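Local coordinates for protein putative succinylglutamate desuccinylase / aspartoacylase (Shewanella amazonensis, PDB 3FMC) that probably acts as a zinc-dependent hydrolase of the succinylglutamate desuccinylase / aspartoacylase family, within the wider group of zinc carboxypeptidase-like enzymes, at residues S35-A40 with Q159-R164; A129-L134 with R164-L169; K288-F293 with V342-F347. All coordinates share one frame; numbering follows the deposited sequence.

Contact 1. Residues S35-A40 with Q159-R164; sequences SVYIQA and QSMAHR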
loop_
_atom_site.group_PDB
_atom_site.type_symbol
_atom_site.label_atom_id
_atom_site.label_comp_id
_atom_site.label_asym_id
_atom_site.label_seq_id
_atom_site.Cartn_x
_atom_site.Cartn_y
_atom_site.Cartn_z
ATOM N N SER C 35 28.119 1.558 30.115
ATOM C CA SER C 35 26.739 1.992 29.851
ATOM C C SER C 35 26.203 1.245 28.632
ATOM O O SER C 35 26.931 0.911 27.684
ATOM C CB SER C 35 26.632 3.494 29.634
ATOM O OG SER C 35 27.455 3.923 28.570
ATOM N N VAL C 36 24.906 1.023 28.644
ATOM C CA VAL C 36 24.257 0.218 27.600
ATOM C C VAL C 36 23.029 0.967 27.071
ATOM O O VAL C 36 22.232 1.548 27.843
ATOM C CB VAL C 36 23.789 -1.130 28.153
ATOM C CG1 VAL C 36 23.261 -2.053 27.041
ATOM C CG2 VAL C 36 24.963 -1.824 28.954
ATOM N N TYR C 37 22.895 0.915 25.764
ATOM C CA TYR C 37 21.745 1.464 25.049
ATOM C C TYR C 37 21.103 0.332 24.233
ATOM O O TYR C 37 21.789 -0.326 23.465
ATOM C CB TYR C 37 22.151 2.601 24.151
ATOM C CG TYR C 37 21.026 3.106 23.269
ATOM C CD1 TYR C 37 20.156 4.111 23.695
ATOM C CD2 TYR C 37 20.834 2.569 22.000
ATOM C CE1 TYR C 37 19.104 4.565 22.835
ATOM C CE2 TYR C 37 19.814 3.022 21.160
ATOM C CZ TYR C 37 18.946 4.031 21.601
ATOM O OH TYR C 37 17.920 4.493 20.802
ATOM N N ILE C 38 19.808 0.106 24.457
ATOM C CA ILE C 38 19.048 -0.991 23.805
ATOM C C ILE C 38 17.815 -0.376 23.147
ATOM O O ILE C 38 17.110 0.411 23.782
ATOM C CB ILE C 38 18.597 -2.062 24.819
ATOM C CG1 ILE C 38 19.798 -2.499 25.678
ATOM C CG2 ILE C 38 17.904 -3.245 24.116
ATOM C CD1 ILE C 38 19.482 -3.605 26.727
ATOM N N GLN C 39 17.579 -0.727 21.887
ATOM C CA GLN C 39 16.368 -0.277 21.177
ATOM C C GLN C 39 15.710 -1.434 20.442
ATOM O O GLN C 39 16.342 -2.429 20.140
ATOM C CB GLN C 39 16.638 0.888 20.215
ATOM C CG GLN C 39 17.545 0.560 19.041
ATOM C CD GLN C 39 17.808 1.714 18.147
ATOM O OE1 GLN C 39 17.782 2.859 18.571
ATOM N NE2 GLN C 39 18.044 1.422 16.875
ATOM N N ALA C 40 14.423 -1.264 20.140
ATOM C CA ALA C 40 13.631 -2.269 19.450
ATOM C C ALA C 40 12.636 -1.590 18.521
ATOM O O ALA C 40 12.169 -0.471 18.812
ATOM C CB ALA C 40 12.811 -3.111 20.453
ATOM N N GLN C 159 20.553 7.634 17.078
ATOM C CA GLN C 159 22.002 7.532 16.980
ATOM C C GLN C 159 22.703 8.364 18.011
ATOM O O GLN C 159 23.685 7.932 18.607
ATOM C CB GLN C 159 22.449 7.885 15.572
ATOM C CG GLN C 159 23.940 7.574 15.285
ATOM C CD GLN C 159 24.298 7.779 13.859
ATOM O OE1 GLN C 159 23.448 7.630 12.963
ATOM N NE2 GLN C 159 25.584 8.074 13.595
ATOM N N SER C 160 22.231 9.590 18.203
ATOM C CA SER C 160 22.839 10.479 19.179
ATOM C C SER C 160 22.747 9.855 20.570
ATOM O O SER C 160 23.701 9.965 21.362
ATOM C CB SER C 160 22.178 11.855 19.158
ATOM O OG SER C 160 22.693 12.627 20.223
HETATM N N MSE C 161 21.622 9.201 20.881
HETATM C CA MSE C 161 21.495 8.493 22.167
HETATM C C MSE C 161 22.465 7.301 22.234
HETATM O O MSE C 161 23.154 7.106 23.255
HETATM C CB MSE C 161 20.069 8.022 22.424
HETATM C CG MSE C 161 19.075 9.195 22.719
HETATM SE SE MSE C 161 17.420 8.508 23.338
HETATM C CE MSE C 161 16.755 7.731 21.562
ATOM N N ALA C 162 22.536 6.545 21.140
ATOM C CA ALA C 162 23.381 5.344 21.054
ATOM C C ALA C 162 24.865 5.698 21.245
ATOM O O ALA C 162 25.590 4.985 21.896
ATOM C CB ALA C 162 23.195 4.671 19.697
ATOM N N HIS C 163 25.293 6.799 20.629
ATOM C CA HIS C 163 26.682 7.257 20.715
ATOM C C HIS C 163 27.143 7.514 22.151
ATOM O O HIS C 163 28.346 7.485 22.437
ATOM C CB HIS C 163 26.880 8.540 19.920
ATOM C CG HIS C 163 27.031 8.344 18.447
ATOM N ND1 HIS C 163 27.729 7.286 17.899
ATOM C CD2 HIS C 163 26.721 9.169 17.419
ATOM C CE1 HIS C 163 27.780 7.437 16.586
ATOM N NE2 HIS C 163 27.166 8.568 16.263
ATOM N N ARG C 164 26.206 7.814 23.042
ATOM C CA ARG C 164 26.547 8.072 24.432
ATOM C C ARG C 164 26.901 6.827 25.233
ATOM O O ARG C 164 27.530 6.954 26.259
ATOM C CB ARG C 164 25.416 8.780 25.164
ATOM C CG ARG C 164 25.088 10.144 24.609
ATOM C CD ARG C 164 23.854 10.692 25.290
ATOM N NE ARG C 164 23.504 11.965 24.650
ATOM C CZ ARG C 164 24.090 13.137 24.928
ATOM N NH1 ARG C 164 25.061 13.220 25.845
ATOM N NH2 ARG C 164 23.707 14.242 24.285
HETATM O O HOH W 1 29.793 5.952 27.592
#
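Y37 of strand 36-40 lays its ring against M161 and A162, near the C-terminal end of helix 150-163. Most of the contact is apolar. One face of the ring meets the helix backbone. A162 CA stands 3.8 Å above the ring plane, offset toward the rim, and the carbonyl carbon of M161 lies over the same face. The methyl of A162 continues this packing, with CB 3.9 Å from Y37 CD2. Over the same face, toward the CE1 edge, M161 CB comes to 3.6 Å from Y37 CE1. M161 is a selenomethionine, and its chain bends at chi3 (-72°). The bend turns the tip back toward the phenol, so that M161 CE ends 3.5 Å from Y37 OH.

The polar part has two separate places. Y37 OH donates to Q39 OE1 at 2.8 Å, in the carbonyl plane of the amide. Q39 is two residues on and lies on the same side of the strand. Q39 NE2 in turn bonds to D170 and Y104, so both ends of the amide are held. At the start of the strand the link is through water. S35 OG donates to water 1, which donates to R164 O at 2.8 Å. S35 OG itself stays 3.8 Å from R164 O.

This is a helix packed on a sheet strand in the catalytic domain. Strand 36-40 runs parallel to strand 167-174, which follows the helix in the chain. M210 of helix 210-227 also touches both Y37 and A162.

The ring is thus held in two ways. The helix supports its face, and the bond to Q39 fixes the direction of its hydroxyl. The buried phenol keeps a polar partner within its own strand.

Contact 2. Residues A129-L134 with R164-L169; sequences AFRATL and RADIVL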
loop_
_atom_site.group_PDB
_atom_site.type_symbol
_atom_site.label_atom_id
_atom_site.label_comp_id
_atom_site.label_asym_id
_atom_site.label_seq_id
_atom_site.Cartn_x
_atom_site.Cartn_y
_atom_site.Cartn_z
ATOM N N ALA C 129 36.482 13.034 24.177
ATOM C CA ALA C 129 36.463 14.049 23.121
ATOM C C ALA C 129 35.825 13.498 21.837
ATOM O O ALA C 129 35.088 14.208 21.139
ATOM C CB ALA C 129 37.875 14.543 22.840
ATOM N N PHE C 130 36.128 12.236 21.520
ATOM C CA PHE C 130 35.636 11.606 20.303
ATOM C C PHE C 130 34.132 11.445 20.386
ATOM O O PHE C 130 33.438 11.762 19.419
ATOM C CB PHE C 130 36.324 10.262 20.034
ATOM C CG PHE C 130 36.123 9.734 18.641
ATOM C CD1 PHE C 130 36.744 10.331 17.556
ATOM C CD2 PHE C 130 35.344 8.603 18.412
ATOM C CE1 PHE C 130 36.576 9.830 16.272
ATOM C CE2 PHE C 130 35.201 8.101 17.159
ATOM C CZ PHE C 130 35.817 8.728 16.076
ATOM N N ARG C 131 33.658 10.986 21.532
ATOM C CA ARG C 131 32.252 10.808 21.777
ATOM C C ARG C 131 31.542 12.141 21.611
ATOM O O ARG C 131 30.490 12.202 21.004
ATOM C CB ARG C 131 31.984 10.270 23.174
ATOM C CG ARG C 131 30.516 9.875 23.389
ATOM C CD ARG C 131 30.251 9.150 24.687
ATOM N NE ARG C 131 31.385 8.334 25.087
ATOM C CZ ARG C 131 31.624 7.059 24.773
ATOM N NH1 ARG C 131 30.797 6.335 24.037
ATOM N NH2 ARG C 131 32.739 6.506 25.226
ATOM N N ALA C 132 32.124 13.204 22.160
ATOM C CA ALA C 132 31.525 14.530 22.072
ATOM C C ALA C 132 31.426 14.989 20.630
ATOM O O ALA C 132 30.416 15.586 20.243
ATOM C CB ALA C 132 32.312 15.551 22.953
ATOM N N THR C 133 32.448 14.695 19.827
ATOM C CA THR C 133 32.453 15.039 18.417
ATOM C C THR C 133 31.323 14.313 17.686
ATOM O O THR C 133 30.626 14.905 16.870
ATOM C CB THR C 133 33.796 14.693 17.756
ATOM O OG1 THR C 133 34.805 15.585 18.255
ATOM C CG2 THR C 133 33.736 14.787 16.193
ATOM N N LEU C 134 31.154 13.030 17.977
ATOM C CA LEU C 134 30.083 12.246 17.332
ATOM C C LEU C 134 28.691 12.802 17.682
ATOM O O LEU C 134 27.844 12.900 16.801
ATOM C CB LEU C 134 30.165 10.770 17.727
ATOM C CG LEU C 134 31.473 10.035 17.411
ATOM C CD1 LEU C 134 31.266 8.533 17.795
ATOM C CD2 LEU C 134 31.933 10.179 15.964
ATOM N N ARG C 164 26.206 7.814 23.042
ATOM C CA ARG C 164 26.547 8.072 24.432
ATOM C C ARG C 164 26.901 6.827 25.233
ATOM O O ARG C 164 27.530 6.954 26.259
ATOM C CB ARG C 164 25.416 8.780 25.164
ATOM C CG ARG C 164 25.088 10.144 24.609
ATOM C CD ARG C 164 23.854 10.692 25.290
ATOM N NE ARG C 164 23.504 11.965 24.650
ATOM C CZ ARG C 164 24.090 13.137 24.928
ATOM N NH1 ARG C 164 25.061 13.220 25.845
ATOM N NH2 ARG C 164 23.707 14.242 24.285
ATOM N N ALA C 165 26.517 5.651 24.759
ATOM C CA ALA C 165 26.756 4.369 25.446
ATOM C C ALA C 165 28.059 3.645 25.007
ATOM O O ALA C 165 28.611 3.890 23.928
ATOM C CB ALA C 165 25.543 3.434 25.205
ATOM N N ASP C 166 28.508 2.720 25.857
ATOM C CA ASP C 166 29.643 1.857 25.571
ATOM C C ASP C 166 29.207 0.631 24.791
ATOM O O ASP C 166 29.998 0.066 24.063
ATOM C CB ASP C 166 30.307 1.392 26.863
ATOM C CG ASP C 166 30.799 2.564 27.711
ATOM O OD1 ASP C 166 31.356 3.525 27.135
ATOM O OD2 ASP C 166 30.540 2.541 28.936
ATOM N N ILE C 167 27.967 0.200 25.013
ATOM C CA ILE C 167 27.383 -0.990 24.383
ATOM C C ILE C 167 26.034 -0.624 23.775
ATOM O O ILE C 167 25.183 -0.040 24.451
ATOM C CB ILE C 167 27.177 -2.107 25.428
ATOM C CG1 ILE C 167 28.527 -2.474 26.082
ATOM C CG2 ILE C 167 26.499 -3.357 24.805
ATOM C CD1 ILE C 167 28.348 -3.292 27.352
ATOM N N VAL C 168 25.854 -0.996 22.514
ATOM C CA VAL C 168 24.620 -0.740 21.780
ATOM C C VAL C 168 24.045 -2.052 21.298
ATOM O O VAL C 168 24.751 -2.806 20.615
ATOM C CB VAL C 168 24.881 0.187 20.574
ATOM C CG1 VAL C 168 23.659 0.296 19.683
ATOM C CG2 VAL C 168 25.380 1.597 21.066
ATOM N N LEU C 169 22.808 -2.330 21.674
ATOM C CA LEU C 169 22.109 -3.547 21.228
ATOM C C LEU C 169 20.843 -3.136 20.465
ATOM O O LEU C 169 19.946 -2.531 21.033
ATOM C CB LEU C 169 21.718 -4.455 22.405
ATOM C CG LEU C 169 22.822 -4.867 23.377
ATOM C CD1 LEU C 169 22.185 -5.718 24.522
ATOM C CD2 LEU C 169 23.950 -5.558 22.635
HETATM O O HOH W 2 32.771 3.786 24.946
#
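R131 reaches across to R164, A165 and D166. Its CB points at the other segment, and an extended CB-CG-CD run carries the chain outward. R131 CD is the first atom to touch, 3.8 Å from R164 O. Beyond it chi3 is -32°, well off a staggered value, and this bend turns the guanidinium toward A165 and D166. R131 NH1 bonds to H163 O, just before the second segment. It also lies 3.3 Å from A165 O. R131 NH2 donates to water 2 at 2.7 Å, in the guanidinium plane. The water donates a hydrogen bond to D166 OD1, 2.6 Å from its oxygen. R131 NH2 and D166 OD1 themselves form a long salt bridge of 3.8 Å. The two flat groups are 81° apart, and no N-H points at the oxygen. D166 OD2 takes the backbone N-H of S35. A bound glycerol, probably from crystallisation, makes a weak bond to R131 NH2.

R131 thus joins helix 123-142 to the turn between helix 150-163 and strand 167-174 in the catalytic domain. The link probably combines a long-range charge attraction with a water bridge. Carbonyls beside the guanidinium would probably favour its positive charge.

Contact 3. Residues K288-F293 with V342-F347; sequences KNYRKF and VPILHF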
loop_
_atom_site.group_PDB
_atom_site.type_symbol
_atom_site.label_atom_id
_atom_site.label_comp_id
_atom_site.label_asym_id
_atom_site.label_seq_id
_atom_site.Cartn_x
_atom_site.Cartn_y
_atom_site.Cartn_z
ATOM N N LYS C 288 30.188 -11.909 3.959
ATOM C CA LYS C 288 30.294 -12.153 2.498
ATOM C C LYS C 288 29.748 -13.531 2.080
ATOM O O LYS C 288 29.379 -13.747 0.916
ATOM C CB LYS C 288 31.739 -11.991 2.012
ATOM C CG LYS C 288 32.654 -13.127 2.434
ATOM C CD LYS C 288 34.092 -12.971 1.946
ATOM C CE LYS C 288 34.920 -14.163 2.499
ATOM N NZ LYS C 288 36.403 -14.061 2.306
ATOM N N ASN C 289 29.695 -14.472 3.025
ATOM C CA ASN C 289 29.180 -15.811 2.756
ATOM C C ASN C 289 27.681 -16.021 3.072
ATOM O O ASN C 289 27.160 -17.128 2.994
ATOM C CB ASN C 289 30.072 -16.812 3.485
ATOM C CG ASN C 289 31.463 -16.845 2.915
ATOM O OD1 ASN C 289 31.630 -16.672 1.708
ATOM N ND2 ASN C 289 32.472 -17.037 3.764
ATOM N N TYR C 290 27.001 -14.922 3.398
ATOM C CA TYR C 290 25.558 -14.890 3.655
ATOM C C TYR C 290 24.907 -14.563 2.305
ATOM O O TYR C 290 25.102 -13.462 1.775
ATOM C CB TYR C 290 25.240 -13.847 4.734
ATOM C CG TYR C 290 23.832 -13.852 5.306
ATOM C CD1 TYR C 290 23.152 -15.032 5.565
ATOM C CD2 TYR C 290 23.194 -12.643 5.640
ATOM C CE1 TYR C 290 21.854 -15.018 6.115
ATOM C CE2 TYR C 290 21.935 -12.617 6.225
ATOM C CZ TYR C 290 21.268 -13.804 6.471
ATOM O OH TYR C 290 20.012 -13.808 7.046
ATOM N N ARG C 291 24.230 -15.544 1.734
ATOM C CA ARG C 291 23.676 -15.502 0.386
ATOM C C ARG C 291 22.155 -15.378 0.309
ATOM O O ARG C 291 21.432 -15.947 1.125
ATOM C CB ARG C 291 24.066 -16.814 -0.323
ATOM C CG ARG C 291 25.562 -17.158 -0.238
ATOM C CD ARG C 291 26.455 -16.074 -0.772
ATOM N NE ARG C 291 26.207 -15.749 -2.184
ATOM C CZ ARG C 291 26.704 -16.421 -3.232
ATOM N NH1 ARG C 291 27.482 -17.491 -3.063
ATOM N NH2 ARG C 291 26.407 -16.027 -4.476
ATOM N N LYS C 292 21.694 -14.682 -0.722
ATOM C CA LYS C 292 20.292 -14.461 -0.999
ATOM C C LYS C 292 19.899 -15.390 -2.154
ATOM O O LYS C 292 20.500 -15.360 -3.242
ATOM C CB LYS C 292 20.053 -13.005 -1.390
ATOM C CG LYS C 292 20.414 -11.992 -0.323
ATOM C CD LYS C 292 20.394 -10.580 -0.859
ATOM C CE LYS C 292 20.947 -9.578 0.090
ATOM N NZ LYS C 292 20.801 -8.148 -0.422
ATOM N N PHE C 293 18.925 -16.221 -1.890
ATOM C CA PHE C 293 18.374 -17.125 -2.871
ATOM C C PHE C 293 17.034 -16.552 -3.401
ATOM O O PHE C 293 16.025 -16.477 -2.664
ATOM C CB PHE C 293 18.203 -18.528 -2.303
ATOM C CG PHE C 293 17.719 -19.517 -3.331
ATOM C CD1 PHE C 293 18.618 -20.123 -4.184
ATOM C CD2 PHE C 293 16.370 -19.778 -3.501
ATOM C CE1 PHE C 293 18.170 -21.020 -5.179
ATOM C CE2 PHE C 293 15.928 -20.663 -4.490
ATOM C CZ PHE C 293 16.824 -21.273 -5.315
ATOM N N VAL C 342 23.095 -23.009 5.881
ATOM C CA VAL C 342 22.036 -22.954 6.884
ATOM C C VAL C 342 21.022 -21.856 6.520
ATOM O O VAL C 342 21.361 -20.692 6.610
ATOM C CB VAL C 342 22.579 -22.609 8.299
ATOM C CG1 VAL C 342 21.432 -22.631 9.305
ATOM C CG2 VAL C 342 23.614 -23.650 8.759
ATOM N N PRO C 343 19.824 -22.244 6.092
ATOM C CA PRO C 343 18.771 -21.253 5.829
ATOM C C PRO C 343 18.429 -20.549 7.136
ATOM O O PRO C 343 18.169 -21.223 8.151
ATOM C CB PRO C 343 17.609 -22.106 5.296
ATOM C CG PRO C 343 17.871 -23.443 5.757
ATOM C CD PRO C 343 19.358 -23.613 5.811
ATOM N N ILE C 344 18.527 -19.214 7.133
ATOM C CA ILE C 344 18.239 -18.395 8.330
ATOM C C ILE C 344 16.806 -17.891 8.327
ATOM O O ILE C 344 16.105 -17.857 9.353
ATOM C CB ILE C 344 19.250 -17.197 8.426
ATOM C CG1 ILE C 344 20.693 -17.711 8.588
ATOM C CG2 ILE C 344 18.877 -16.229 9.536
ATOM C CD1 ILE C 344 20.886 -18.701 9.772
ATOM N N LEU C 345 16.347 -17.506 7.142
ATOM C CA LEU C 345 15.023 -16.901 7.037
ATOM C C LEU C 345 14.496 -17.131 5.627
ATOM O O LEU C 345 15.275 -17.358 4.685
ATOM C CB LEU C 345 15.116 -15.387 7.367
ATOM C CG LEU C 345 16.049 -14.503 6.522
ATOM C CD1 LEU C 345 15.324 -14.034 5.217
ATOM C CD2 LEU C 345 16.614 -13.270 7.209
ATOM N N HIS C 346 13.182 -17.053 5.507
ATOM C CA HIS C 346 12.516 -17.144 4.228
ATOM C C HIS C 346 11.360 -16.143 4.146
ATOM O O HIS C 346 10.852 -15.617 5.149
ATOM C CB HIS C 346 12.091 -18.599 3.884
ATOM C CG HIS C 346 10.929 -19.147 4.670
ATOM N ND1 HIS C 346 9.642 -18.636 4.583
ATOM C CD2 HIS C 346 10.846 -20.229 5.484
ATOM C CE1 HIS C 346 8.836 -19.361 5.335
ATOM N NE2 HIS C 346 9.529 -20.354 5.870
ATOM N N PHE C 347 10.903 -15.969 2.913
ATOM C CA PHE C 347 9.849 -15.026 2.571
ATOM C C PHE C 347 8.604 -15.371 3.337
ATOM O O PHE C 347 8.240 -16.557 3.482
ATOM C CB PHE C 347 9.647 -15.067 1.056
ATOM C CG PHE C 347 8.780 -13.961 0.507
ATOM C CD1 PHE C 347 9.150 -12.640 0.637
ATOM C CD2 PHE C 347 7.671 -14.283 -0.277
ATOM C CE1 PHE C 347 8.384 -11.634 0.047
ATOM C CE2 PHE C 347 6.904 -13.291 -0.852
ATOM C CZ PHE C 347 7.261 -11.972 -0.676
#
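Y290 has chi1 at -169°, and this swings its ring off strand 290-294 to I344 and L345. I344 and L345 form a classic beta bulge opposite K360, in strand 341-346. L345 has chi1 at 58°, with CG wedged between its backbone N and carbonyl carbon. That rotation, with chi2 at 84°, brings its CD2 methyl to the phenol tip. In I344 it is CG2 that lies anti to the backbone N, while CG1 takes the place beside that nitrogen.

The strands that carry these residues are not direct neighbours. Strand 357-363 lies between them and pairs antiparallel with both. The CA atoms of Y290 and I344 are therefore 9.4 Å apart, and the tyrosine spans the gap. On its way the Y290 side chain also touches K360 and M362 of the middle strand.

The contact is van der Waals packing, with the phenol oxygen set against methyl groups. Y290 CE1 meets I344 CG1 at 3.8 Å. The phenol tip lies near the branch point of I344, with Y290 OH 3.7 Å from I344 CG2. The long axis of the tyrosine runs at about a right angle to both I344 and L345. Y182 and L200, from strands 176-184 and 198-202, pack against the same side chain.

Both neighbouring residues of the bulge send side chains to one tyrosine. The second subunit comes close here too: R291 makes a cation-pi contact with W146 of that neighbouring subunit. Back at the tyrosine, the closest approach between the two segments is that of Y290 OH to L345 CD2, 3.4 Å.

How the contacts relate
Contacts 1 and 2 are neighbours, with centres 8 Å apart, and they share R164. Two probable hydrogen bonds join them: Y37 N to I167 O at 2.8 Å, and S35 N to D166 OD2 at 2.9 Å. Contact 1 sets helix 150-163 on strand 36-40, and contact 2 joins helix 123-142 to the turn leading into the parallel strand 167-174. H172 lies on strand 167-174, and H43 and E46 just beyond strand 36-40; their donor atoms face one vacant point and may form the zinc site. Contact 3 lies across the chain's centre, about 28 Å from contact 1 and 32 Å from contact 2 between centres, and about 17 Å from each between nearest atoms.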